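PDB 3T9P: mandelate racemase/muconate lactonizing enzyme family protein from Roseovarius sp. TM1035, which probably abstracts a proton next to a carboxylate group to form an enolate intermediate, as its enolase-superfamily relatives do, though its own substrate is not established. Local coordinates for residues C62-R67 / R101-G106; S140-I145 / A151-R156; F166-G171 / N225-F230; D280-G285 / L311-M316. One frame throughout, in Å; residues are numbered along the deposited sequence.

Interaction 1: residues C62-R67 / R101-G106; sequences CTIFHR and RRAMTG. With SO4 (sulfate ion), chain D.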
# COMPACT_ATOMS: atom_id res chain seq x y z
N CYS A 62 -2.70 9.44 11.46
CA CYS A 62 -2.26 10.84 11.81
C CYS A 62 -0.78 10.88 12.23
O CYS A 62 -0.07 11.82 11.89
CB CYS A 62 -3.20 11.50 12.90
SG CYS A 62 -4.85 12.01 12.17
N THR A 63 -0.28 9.83 12.82
CA THR A 63 1.13 9.72 13.08
C THR A 63 1.90 9.74 11.74
O THR A 63 2.86 10.42 11.58
CB THR A 63 1.45 8.43 13.81
OG1 THR A 63 0.82 8.41 15.09
CG2 THR A 63 2.95 8.24 13.92
N ILE A 64 1.38 8.99 10.79
CA ILE A 64 1.91 8.94 9.45
C ILE A 64 1.83 10.31 8.74
O ILE A 64 2.73 10.68 8.05
CB ILE A 64 1.24 7.85 8.62
CG1 ILE A 64 1.60 6.48 9.16
CG2 ILE A 64 1.58 8.01 7.14
CD1 ILE A 64 0.94 5.36 8.56
N PHE A 65 0.73 11.02 8.95
CA PHE A 65 0.52 12.30 8.32
C PHE A 65 1.65 13.21 8.74
O PHE A 65 2.27 13.83 7.94
CB PHE A 65 -0.81 12.90 8.79
CG PHE A 65 -1.10 14.26 8.26
CD1 PHE A 65 -1.84 14.42 7.13
CD2 PHE A 65 -0.63 15.39 8.90
CE1 PHE A 65 -2.10 15.65 6.65
CE2 PHE A 65 -0.91 16.65 8.43
CZ PHE A 65 -1.62 16.78 7.32
N HIS A 66 1.92 13.23 10.02
CA HIS A 66 2.97 14.17 10.51
C HIS A 66 4.36 13.63 10.14
O HIS A 66 5.28 14.41 9.92
CB HIS A 66 2.89 14.45 11.99
CG HIS A 66 1.67 15.26 12.34
ND1 HIS A 66 1.58 16.60 12.05
CD2 HIS A 66 0.45 14.90 12.80
CE1 HIS A 66 0.38 17.05 12.39
NE2 HIS A 66 -0.32 16.05 12.89
N ARG A 67 4.55 12.35 10.09
CA ARG A 67 5.84 11.78 9.66
C ARG A 67 6.20 11.96 8.17
O ARG A 67 7.28 12.26 7.83
CB ARG A 67 5.91 10.31 10.08
CG ARG A 67 7.26 9.64 10.00
CD ARG A 67 8.16 9.79 11.21
NE ARG A 67 7.58 9.48 12.49
CZ ARG A 67 7.72 8.34 13.15
NH1 ARG A 67 8.44 7.35 12.68
NH2 ARG A 67 7.11 8.20 14.29
N ARG A 101 -1.84 7.04 1.50
CA ARG A 101 -3.01 7.62 0.87
C ARG A 101 -4.09 8.11 1.86
O ARG A 101 -4.64 9.16 1.73
CB ARG A 101 -3.60 6.65 -0.13
CG ARG A 101 -2.63 6.17 -1.25
CD ARG A 101 -1.66 7.15 -1.76
NE ARG A 101 -0.85 6.74 -2.91
CZ ARG A 101 -0.22 7.57 -3.71
NH1 ARG A 101 -0.32 8.83 -3.48
NH2 ARG A 101 0.49 7.16 -4.73
N ARG A 102 -4.29 7.30 2.89
CA ARG A 102 -5.26 7.58 3.92
C ARG A 102 -4.84 8.91 4.56
O ARG A 102 -5.66 9.75 4.79
CB ARG A 102 -5.21 6.47 4.98
CG ARG A 102 -5.98 5.17 4.69
CD ARG A 102 -5.81 4.12 5.74
NE ARG A 102 -6.45 2.88 5.39
CZ ARG A 102 -7.60 2.44 5.86
NH1 ARG A 102 -8.24 3.08 6.81
NH2 ARG A 102 -8.10 1.33 5.38
N ALA A 103 -3.55 9.07 4.79
CA ALA A 103 -3.03 10.30 5.36
C ALA A 103 -3.08 11.53 4.41
O ALA A 103 -3.49 12.60 4.79
CB ALA A 103 -1.68 10.08 5.92
N MET A 104 -2.68 11.26 3.18
CA MET A 104 -2.68 12.30 2.07
C MET A 104 -4.05 12.93 1.89
O MET A 104 -4.15 14.11 1.58
CB MET A 104 -2.19 11.65 0.76
CG MET A 104 -2.16 12.62 -0.43
SD MET A 104 -1.33 11.78 -1.87
CE MET A 104 0.35 11.96 -1.24
N THR A 105 -5.10 12.14 2.05
CA THR A 105 -6.46 12.64 1.93
C THR A 105 -6.68 13.84 2.87
O THR A 105 -7.42 14.73 2.49
CB THR A 105 -7.49 11.52 2.25
OG1 THR A 105 -7.32 10.48 1.29
CG2 THR A 105 -8.91 12.01 2.31
N GLY A 106 -6.11 13.81 4.07
CA GLY A 106 -6.34 14.86 5.08
C GLY A 106 -5.74 16.18 4.55
O GLY A 106 -6.37 17.27 4.67
S SO4 D . 5.15 10.90 16.58
O1 SO4 D . 5.86 11.99 17.27
O2 SO4 D . 6.20 10.23 15.80
O3 SO4 D . 4.51 10.00 17.56
O4 SO4 D . 4.10 11.37 15.63

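Interaction 2: residues S140-I145 / A151-R156; sequences SMRRDI and AERFCR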
# COMPACT_ATOMS: atom_id res chain seq x y z
N SER A 140 -26.83 -0.75 3.45
CA SER A 140 -26.64 -1.56 4.61
C SER A 140 -25.18 -2.05 4.62
O SER A 140 -24.66 -2.54 3.60
CB SER A 140 -27.59 -2.76 4.52
OG SER A 140 -27.10 -3.70 5.47
N MET A 141 -24.48 -1.89 5.74
CA MET A 141 -23.15 -2.48 5.91
C MET A 141 -23.13 -3.90 6.52
O MET A 141 -22.04 -4.47 6.63
CB MET A 141 -22.32 -1.61 6.85
CG MET A 141 -22.39 -0.09 6.41
SD MET A 141 -21.59 -0.06 4.68
CE MET A 141 -22.37 1.44 4.17
N ARG A 142 -24.28 -4.47 6.88
CA ARG A 142 -24.30 -5.63 7.78
C ARG A 142 -24.62 -6.91 7.09
O ARG A 142 -25.51 -6.98 6.22
CB ARG A 142 -25.38 -5.40 8.89
CG ARG A 142 -24.95 -4.29 9.82
CD ARG A 142 -26.04 -3.93 10.90
NE ARG A 142 -26.50 -5.12 11.61
CZ ARG A 142 -27.66 -5.20 12.29
NH1 ARG A 142 -28.43 -4.14 12.41
NH2 ARG A 142 -28.05 -6.35 12.84
N ARG A 143 -23.89 -7.97 7.49
CA ARG A 143 -24.21 -9.32 7.18
C ARG A 143 -24.83 -10.05 8.41
O ARG A 143 -25.38 -11.12 8.26
CB ARG A 143 -23.00 -10.11 6.71
CG ARG A 143 -22.57 -9.75 5.35
CD ARG A 143 -21.32 -10.41 4.96
NE ARG A 143 -21.18 -10.20 3.53
CZ ARG A 143 -20.61 -9.13 2.98
NH1 ARG A 143 -20.56 -9.01 1.65
NH2 ARG A 143 -20.09 -8.15 3.75
N ASP A 144 -24.68 -9.48 9.58
CA ASP A 144 -25.23 -10.06 10.77
C ASP A 144 -26.74 -9.94 10.87
O ASP A 144 -27.36 -10.56 11.67
CB ASP A 144 -24.46 -9.64 12.01
CG ASP A 144 -24.61 -8.21 12.32
OD1 ASP A 144 -24.85 -7.95 13.46
OD2 ASP A 144 -24.53 -7.37 11.45
N ILE A 145 -27.34 -9.12 10.06
CA ILE A 145 -28.77 -8.95 10.01
C ILE A 145 -29.55 -10.04 9.21
O ILE A 145 -29.09 -10.54 8.25
CB ILE A 145 -29.05 -7.55 9.42
CG1 ILE A 145 -30.49 -7.14 9.66
CG2 ILE A 145 -28.57 -7.48 7.97
CD1 ILE A 145 -30.68 -5.66 9.55
N ALA A 151 -35.18 -6.27 5.35
CA ALA A 151 -36.34 -5.85 4.57
C ALA A 151 -37.19 -4.83 5.27
O ALA A 151 -37.56 -3.85 4.69
CB ALA A 151 -37.17 -7.03 4.21
N GLU A 152 -37.45 -5.07 6.55
CA GLU A 152 -38.26 -4.17 7.31
C GLU A 152 -37.62 -2.82 7.47
O GLU A 152 -38.28 -1.83 7.30
CB GLU A 152 -38.70 -4.71 8.68
CG GLU A 152 -39.91 -3.94 9.25
CD GLU A 152 -40.98 -3.44 8.16
OE1 GLU A 152 -41.65 -4.26 7.51
OE2 GLU A 152 -41.13 -2.20 7.98
N ARG A 153 -36.33 -2.77 7.77
CA ARG A 153 -35.79 -1.43 7.95
C ARG A 153 -35.75 -0.72 6.59
O ARG A 153 -35.93 0.48 6.55
CB ARG A 153 -34.46 -1.42 8.71
CG ARG A 153 -33.26 -1.96 8.00
CD ARG A 153 -32.00 -1.64 8.83
NE ARG A 153 -30.81 -2.26 8.21
CZ ARG A 153 -29.57 -2.02 8.59
NH1 ARG A 153 -29.31 -1.13 9.56
NH2 ARG A 153 -28.55 -2.68 7.98
N PHE A 154 -35.50 -1.46 5.51
CA PHE A 154 -35.46 -0.88 4.16
C PHE A 154 -36.85 -0.33 3.78
O PHE A 154 -36.96 0.80 3.23
CB PHE A 154 -35.03 -1.93 3.16
CG PHE A 154 -33.52 -2.08 3.00
CD1 PHE A 154 -32.61 -1.30 3.76
CD2 PHE A 154 -33.01 -2.95 2.05
CE1 PHE A 154 -31.24 -1.42 3.54
CE2 PHE A 154 -31.58 -3.13 1.88
CZ PHE A 154 -30.71 -2.37 2.61
N CYS A 155 -37.91 -1.10 4.07
CA CYS A 155 -39.28 -0.60 3.81
C CYS A 155 -39.58 0.74 4.42
O CYS A 155 -40.15 1.61 3.74
CB CYS A 155 -40.34 -1.67 4.17
SG CYS A 155 -40.34 -2.91 2.89
N ARG A 156 -39.17 0.91 5.69
CA ARG A 156 -39.37 2.12 6.47
C ARG A 156 -38.56 3.29 5.82
O ARG A 156 -39.08 4.40 5.70
CB ARG A 156 -38.95 1.93 7.95
CG ARG A 156 -39.96 1.09 8.78
CD ARG A 156 -39.40 0.57 10.18
NE ARG A 156 -38.75 1.60 11.02
CZ ARG A 156 -37.47 1.60 11.44
NH1 ARG A 156 -36.61 0.61 11.13
NH2 ARG A 156 -37.04 2.62 12.21

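Interaction 3: residues F166-G171 / N225-F230; sequences FKWRVG and NGIGHF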
# COMPACT_ATOMS: atom_id res chain seq x y z
N PHE A 166 -31.34 0.70 -3.08
CA PHE A 166 -30.89 0.04 -1.82
C PHE A 166 -29.80 -0.97 -2.10
O PHE A 166 -29.90 -1.71 -3.03
CB PHE A 166 -32.10 -0.75 -1.21
CG PHE A 166 -33.17 0.17 -0.69
CD1 PHE A 166 -34.11 0.68 -1.57
CD2 PHE A 166 -33.22 0.54 0.70
CE1 PHE A 166 -35.12 1.56 -1.09
CE2 PHE A 166 -34.21 1.46 1.20
CZ PHE A 166 -35.15 1.99 0.27
N LYS A 167 -28.78 -1.05 -1.22
CA LYS A 167 -27.73 -2.04 -1.35
C LYS A 167 -27.64 -2.81 -0.02
O LYS A 167 -27.66 -2.20 1.03
CB LYS A 167 -26.37 -1.36 -1.56
CG LYS A 167 -25.25 -2.47 -1.80
CD LYS A 167 -23.98 -1.73 -2.34
CE LYS A 167 -23.06 -1.32 -1.20
NZ LYS A 167 -21.87 -0.66 -1.85
N TRP A 168 -27.56 -4.12 -0.14
CA TRP A 168 -27.30 -5.03 0.98
C TRP A 168 -26.21 -6.06 0.64
O TRP A 168 -25.53 -5.96 -0.41
CB TRP A 168 -28.67 -5.69 1.39
CG TRP A 168 -29.39 -6.56 0.45
CD1 TRP A 168 -29.46 -7.95 0.51
CD2 TRP A 168 -30.17 -6.18 -0.72
NE1 TRP A 168 -30.31 -8.41 -0.47
CE2 TRP A 168 -30.76 -7.34 -1.23
CE3 TRP A 168 -30.55 -4.93 -1.29
CZ2 TRP A 168 -31.57 -7.34 -2.37
CZ3 TRP A 168 -31.38 -4.90 -2.38
CH2 TRP A 168 -31.96 -6.13 -2.88
N ARG A 169 -25.98 -6.99 1.58
CA ARG A 169 -24.81 -7.87 1.51
C ARG A 169 -25.15 -9.28 1.21
O ARG A 169 -26.17 -9.80 1.72
CB ARG A 169 -24.00 -7.89 2.81
CG ARG A 169 -23.61 -6.48 3.34
CD ARG A 169 -22.57 -5.79 2.50
NE ARG A 169 -22.70 -4.34 2.57
CZ ARG A 169 -21.88 -3.47 2.02
NH1 ARG A 169 -22.18 -2.16 2.07
NH2 ARG A 169 -20.74 -3.89 1.41
N VAL A 170 -24.29 -9.89 0.41
CA VAL A 170 -24.32 -11.33 0.20
C VAL A 170 -22.94 -11.93 0.55
O VAL A 170 -21.97 -11.19 0.73
CB VAL A 170 -24.74 -11.71 -1.27
CG1 VAL A 170 -26.11 -11.18 -1.57
CG2 VAL A 170 -23.70 -11.07 -2.30
N GLY A 171 -22.94 -13.25 0.68
CA GLY A 171 -21.75 -14.03 0.97
C GLY A 171 -21.28 -13.55 2.36
O GLY A 171 -22.07 -13.02 3.14
N ASN A 225 -34.06 -11.78 -9.44
CA ASN A 225 -34.65 -10.81 -8.56
C ASN A 225 -34.56 -9.30 -8.89
O ASN A 225 -34.88 -8.45 -8.04
CB ASN A 225 -34.08 -11.10 -7.16
CG ASN A 225 -34.61 -12.40 -6.63
OD1 ASN A 225 -34.00 -13.47 -6.82
ND2 ASN A 225 -35.82 -12.33 -6.11
N GLY A 226 -34.10 -8.99 -10.09
CA GLY A 226 -34.06 -7.59 -10.59
C GLY A 226 -32.92 -6.75 -10.02
O GLY A 226 -33.07 -5.57 -9.95
N ILE A 227 -31.81 -7.37 -9.56
CA ILE A 227 -30.68 -6.66 -8.90
C ILE A 227 -29.75 -6.35 -10.03
O ILE A 227 -29.25 -7.26 -10.72
CB ILE A 227 -29.91 -7.53 -7.84
CG1 ILE A 227 -30.75 -8.11 -6.69
CG2 ILE A 227 -28.64 -6.85 -7.37
CD1 ILE A 227 -31.78 -7.32 -6.17
N GLY A 228 -29.48 -5.07 -10.22
CA GLY A 228 -28.76 -4.59 -11.41
C GLY A 228 -27.30 -4.23 -11.19
O GLY A 228 -26.63 -3.84 -12.13
N HIS A 229 -26.81 -4.42 -9.92
CA HIS A 229 -25.45 -4.01 -9.49
C HIS A 229 -24.87 -5.10 -8.56
O HIS A 229 -25.47 -5.40 -7.53
CB HIS A 229 -25.59 -2.61 -8.78
CG HIS A 229 -24.35 -2.00 -8.28
ND1 HIS A 229 -23.63 -2.51 -7.20
CD2 HIS A 229 -23.75 -0.81 -8.60
CE1 HIS A 229 -22.64 -1.68 -6.90
NE2 HIS A 229 -22.69 -0.64 -7.74
N PHE A 230 -23.77 -5.73 -8.96
CA PHE A 230 -23.16 -6.78 -8.14
C PHE A 230 -21.73 -6.30 -7.84
O PHE A 230 -20.87 -6.30 -8.66
CB PHE A 230 -23.14 -8.12 -8.89
CG PHE A 230 -22.72 -9.31 -8.07
CD1 PHE A 230 -22.46 -9.21 -6.69
CD2 PHE A 230 -22.59 -10.57 -8.73
CE1 PHE A 230 -22.09 -10.39 -5.94
CE2 PHE A 230 -22.26 -11.73 -8.03
CZ PHE A 230 -22.01 -11.71 -6.61

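Interaction 4: residues D280-G285 / L311-M316; sequences DVMYMG and LSLVTM. With FMT (formic acid), chain E.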
# COMPACT_ATOMS: atom_id res chain seq x y z
N ASP A 280 -12.85 5.28 -3.53
CA ASP A 280 -13.29 5.88 -2.30
C ASP A 280 -12.39 7.07 -2.12
O ASP A 280 -11.17 6.91 -2.09
CB ASP A 280 -13.08 4.86 -1.12
CG ASP A 280 -13.42 5.46 0.28
OD1 ASP A 280 -12.68 6.31 0.76
OD2 ASP A 280 -14.46 5.03 0.86
N VAL A 281 -12.98 8.26 -1.94
CA VAL A 281 -12.17 9.52 -1.93
C VAL A 281 -11.00 9.40 -0.88
O VAL A 281 -9.82 9.82 -1.09
CB VAL A 281 -13.11 10.75 -1.70
CG1 VAL A 281 -12.26 12.05 -1.41
CG2 VAL A 281 -13.91 10.94 -2.88
N MET A 282 -11.36 8.89 0.28
CA MET A 282 -10.44 8.93 1.46
C MET A 282 -9.41 7.80 1.31
O MET A 282 -8.29 8.01 1.68
CB MET A 282 -11.20 8.64 2.80
CG MET A 282 -11.88 9.82 3.39
SD MET A 282 -12.42 11.24 2.36
CE MET A 282 -12.58 12.51 3.66
N TYR A 283 -9.75 6.61 0.77
CA TYR A 283 -8.70 5.60 0.56
C TYR A 283 -7.79 5.96 -0.62
O TYR A 283 -6.67 5.43 -0.77
CB TYR A 283 -9.33 4.22 0.26
CG TYR A 283 -10.14 3.63 1.36
CD1 TYR A 283 -9.77 3.81 2.69
CD2 TYR A 283 -11.25 2.80 1.07
CE1 TYR A 283 -10.52 3.20 3.76
CE2 TYR A 283 -11.97 2.17 2.07
CZ TYR A 283 -11.60 2.39 3.42
OH TYR A 283 -12.32 1.79 4.39
N MET A 284 -8.31 6.78 -1.51
CA MET A 284 -7.55 7.13 -2.75
C MET A 284 -6.43 8.18 -2.48
O MET A 284 -5.49 8.33 -3.28
CB MET A 284 -8.50 7.90 -3.70
CG MET A 284 -9.18 6.94 -4.69
SD MET A 284 -8.07 5.84 -5.62
CE MET A 284 -6.93 6.99 -6.33
N GLY A 285 -6.58 8.96 -1.40
CA GLY A 285 -5.63 10.07 -1.23
C GLY A 285 -6.23 11.44 -1.52
O GLY A 285 -5.49 12.42 -1.60
N LEU A 311 -20.79 8.16 7.74
CA LEU A 311 -21.07 9.56 7.74
C LEU A 311 -19.99 10.41 8.38
O LEU A 311 -20.30 11.47 8.99
CB LEU A 311 -22.51 9.87 8.22
CG LEU A 311 -23.61 9.07 7.45
CD1 LEU A 311 -25.06 9.39 7.99
CD2 LEU A 311 -23.53 9.40 5.96
N SER A 312 -18.71 10.00 8.17
CA SER A 312 -17.66 10.96 8.37
C SER A 312 -17.68 11.95 7.18
O SER A 312 -18.66 11.98 6.47
CB SER A 312 -16.35 10.25 8.51
OG SER A 312 -15.90 9.77 7.26
N LEU A 313 -16.62 12.72 6.95
CA LEU A 313 -16.62 13.67 5.84
C LEU A 313 -16.67 12.95 4.43
O LEU A 313 -16.96 13.57 3.39
CB LEU A 313 -15.33 14.47 5.95
CG LEU A 313 -15.31 15.64 4.97
CD1 LEU A 313 -16.34 16.63 5.32
CD2 LEU A 313 -13.88 16.26 4.84
N VAL A 314 -16.26 11.69 4.40
CA VAL A 314 -16.20 10.96 3.12
C VAL A 314 -17.54 11.11 2.32
O VAL A 314 -17.54 11.21 1.11
CB VAL A 314 -15.75 9.48 3.32
CG1 VAL A 314 -16.81 8.64 4.14
CG2 VAL A 314 -15.44 8.76 1.90
N THR A 315 -18.67 11.06 3.00
CA THR A 315 -19.91 11.17 2.29
C THR A 315 -20.08 12.57 1.63
O THR A 315 -20.42 12.64 0.42
CB THR A 315 -21.13 10.68 3.16
OG1 THR A 315 -20.96 9.28 3.42
CG2 THR A 315 -22.60 10.87 2.37
N MET A 316 -19.81 13.61 2.35
CA MET A 316 -19.89 15.00 1.78
C MET A 316 -18.86 15.20 0.65
O MET A 316 -19.19 15.74 -0.40
CB MET A 316 -19.67 16.07 2.90
CG MET A 316 -19.84 17.59 2.38
SD MET A 316 -21.46 17.76 1.53
CE MET A 316 -22.53 17.74 2.96
C FMT E . -15.50 0.86 4.62
O1 FMT E . -15.85 -0.02 5.48
O2 FMT E . -14.63 0.69 3.76

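Interaction 1: residues C62-R67 / R101-G106
A103 meets F65 where helices 58-73 and 98-119 cross at -72°, their local axes approaching to 8.6 Å. This is the tight part. The methyl CB of A103 lies 4.1 Å from F65 CB, and I64 CG2 comes to 4.0 Å from the same CB, at about a right angle to it, so one methyl group touches two larger side chains. The F65 ring, with CG anti to the backbone N (chi1 177°), brings its edge past A103: CD1 is 3.4 Å from A103 O, and that oxygen lies near the ring plane. The same oxygen accepts a backbone bond from G106 N. G106 has no side chain, and the ring passes close to its backbone, with CE1 4.2 Å from G106 C. Strand 25-32 covers F65 further, through L28 and T30.

The outer side is looser and polar. R67 takes no part in the packing on helix 98-119; its chain bends at chi2 (86°) and chi3 and delivers NH2 to sulfate O2 at 2.7 Å, near the guanidinium plane. Q384 holds the same sulfate, probably taken from the crystallisation liquor. R67 also reaches across the dimer to D59 and N57 of the second subunit. A leucine at R67 would probably leave D59 of the second subunit without its salt-bridge partner and the sulfate without one of its donors.

Helices packed on an antiparallel sheet in this way make up the N-terminal capping domain of the enolase superfamily.

Interaction 2: residues S140-I145 / A151-R156
R153 reaches from helix 147-161 back to S140 and I145, in the beta-alpha connection that follows strand 132-139 of the enolase-type beta/alpha barrel. It has the largest surface buried here. Its CG lies between the backbone N and the carbonyl carbon (chi1 71°), and from there the chain runs straight out to NE, putting the guanidinium across the loop. I145 CD1 rests over one face, 3.7 Å from NE, and R142 NH1 lies over the same face. S140 OG comes in at the edge instead, near the plane, 3.1 Å from NH2.

The charged end of R153 is held from outside the two segments: E150 pairs with NE and E337 with NH1. These carboxylates probably help it tolerate R142, whose NH1 stands 4.2 Å from R153 NH1 with the two guanidinium planes 69° apart. R142 has its own acid too, as NE makes a nearly straight 3.0 Å salt bridge to D144 OD2, met in the guanidinium plane.

S140 is the next most covered residue and works with both its atoms. CB packs 3.7 Å from F154 CZ, the far end of a ring that goes on to meet F166 and the side chains of helix 184-196, so the serine bridges a polar edge and an apolar core. OG is hydrogen-bonded to E150, which thus grips both S140 and R153. The loop itself is pinned by an ST turn: R142 N donates to S140 OG at 3.2 Å, with an N-H...O angle of 167°.

Interaction 3: residues F166-G171 / N225-F230
Two apolar side-chain pairs make this contact between neighbouring parts of the beta/alpha barrel, W168 with I227 and V170 with F230. Strands 165-169 and 229-231 are parallel but do not pair with each other; strand 201-205 runs between them, and no hydrogen bond joins the two segments. The side chains have to reach across that intervening strand.

W168 does so with the far end of its indole. CG stands between the backbone N and the carbonyl carbon (chi1 63°), and the six-membered ring ends up next to I227, which approaches from the opposite direction. I227 CD1 touches CH2 at 3.5 Å and CZ2 at 3.8 Å, lying obliquely to the ring. V204 of the middle strand and V192 of helix 184-196 pack on the same tryptophan.

I227 N belongs to the Schellman motif that ends helix 212-224, with G226, at positive phi, as its C-prime residue. K167, next to W168 in the strand, points to the other side of it and makes a salt bridge with E231 and a hydrogen bond with Y137.

Past the end of strand 165-169 the second pair meets at about a right angle, V170 CG2 lying 4.0 Å from F230 CE1.

Interaction 4: residues D280-G285 / L311-M316
D280 OD1 takes two backbone N-H groups and also lies 3.9 Å from V314 CG2 of the facing helix. The sounder bond comes from Y283 N, at 2.9 Å and 157°, on the anti side of the carboxylate and 28° out of its plane; M282 N adds a weak one. Together they cap the start of the short helix 281-284. The other oxygen, OD2, is hydrogen-bonded to H307 ND1, a pairing consistent with the His-Asp dyad of mandelate racemase relatives. With CG anti to the backbone N (chi1 176°), the carboxylate can serve the helix end and the histidine at once. An alanine at D280 would probably leave H307 ND1 without this partner, the helix start uncapped and a gap beside V314 CG2.

M282 and V314 carry most of the packing. The methionine chain bends at chi2 and crosses V314 at a slant: M282 CG is 3.9 Å from V314 CB, and the terminal CE reaches 3.8 Å from V314 N at the start of helix 313-322. There CE also meets L313 CB at 4.1 Å. S312 caps this second helix with a weak bond from V314 N.

Y283 turns elsewhere: its OH donates to O2 of a bound formic acid at 2.6 Å, at the ring's edge, and K94 of the second subunit binds the same molecule, probably a crystallisation component.

The contact lies near the centre of the chain. V281 packs on helix 287-299 and on later residues of helix 313-322, while T315 leans on strand 332-335, so the two helix starts sit between helix 287-299 and strand 332-335.

Taken from the N terminus, the four contacts come in series; none encloses or crosses another. Interaction 1 closes a largely helical excursion within the capping domain. Interaction 2 closes a very short loop, bringing helix 147-161 back onto the turn after strand 132-139, and interaction 3 spans more than fifty residues of barrel, bridging over strand 201-205. Interaction 4 closes the last loop, around helix 287-299. They fall into two touching pairs. T105 OG1 meets M282 O at 2.7 Å, tying the capping domain of interaction 1 to the barrel at interaction 4. Interactions 2 and 3 join through R143 NH1 and V170 O, about 34 Å between centres from interaction 1.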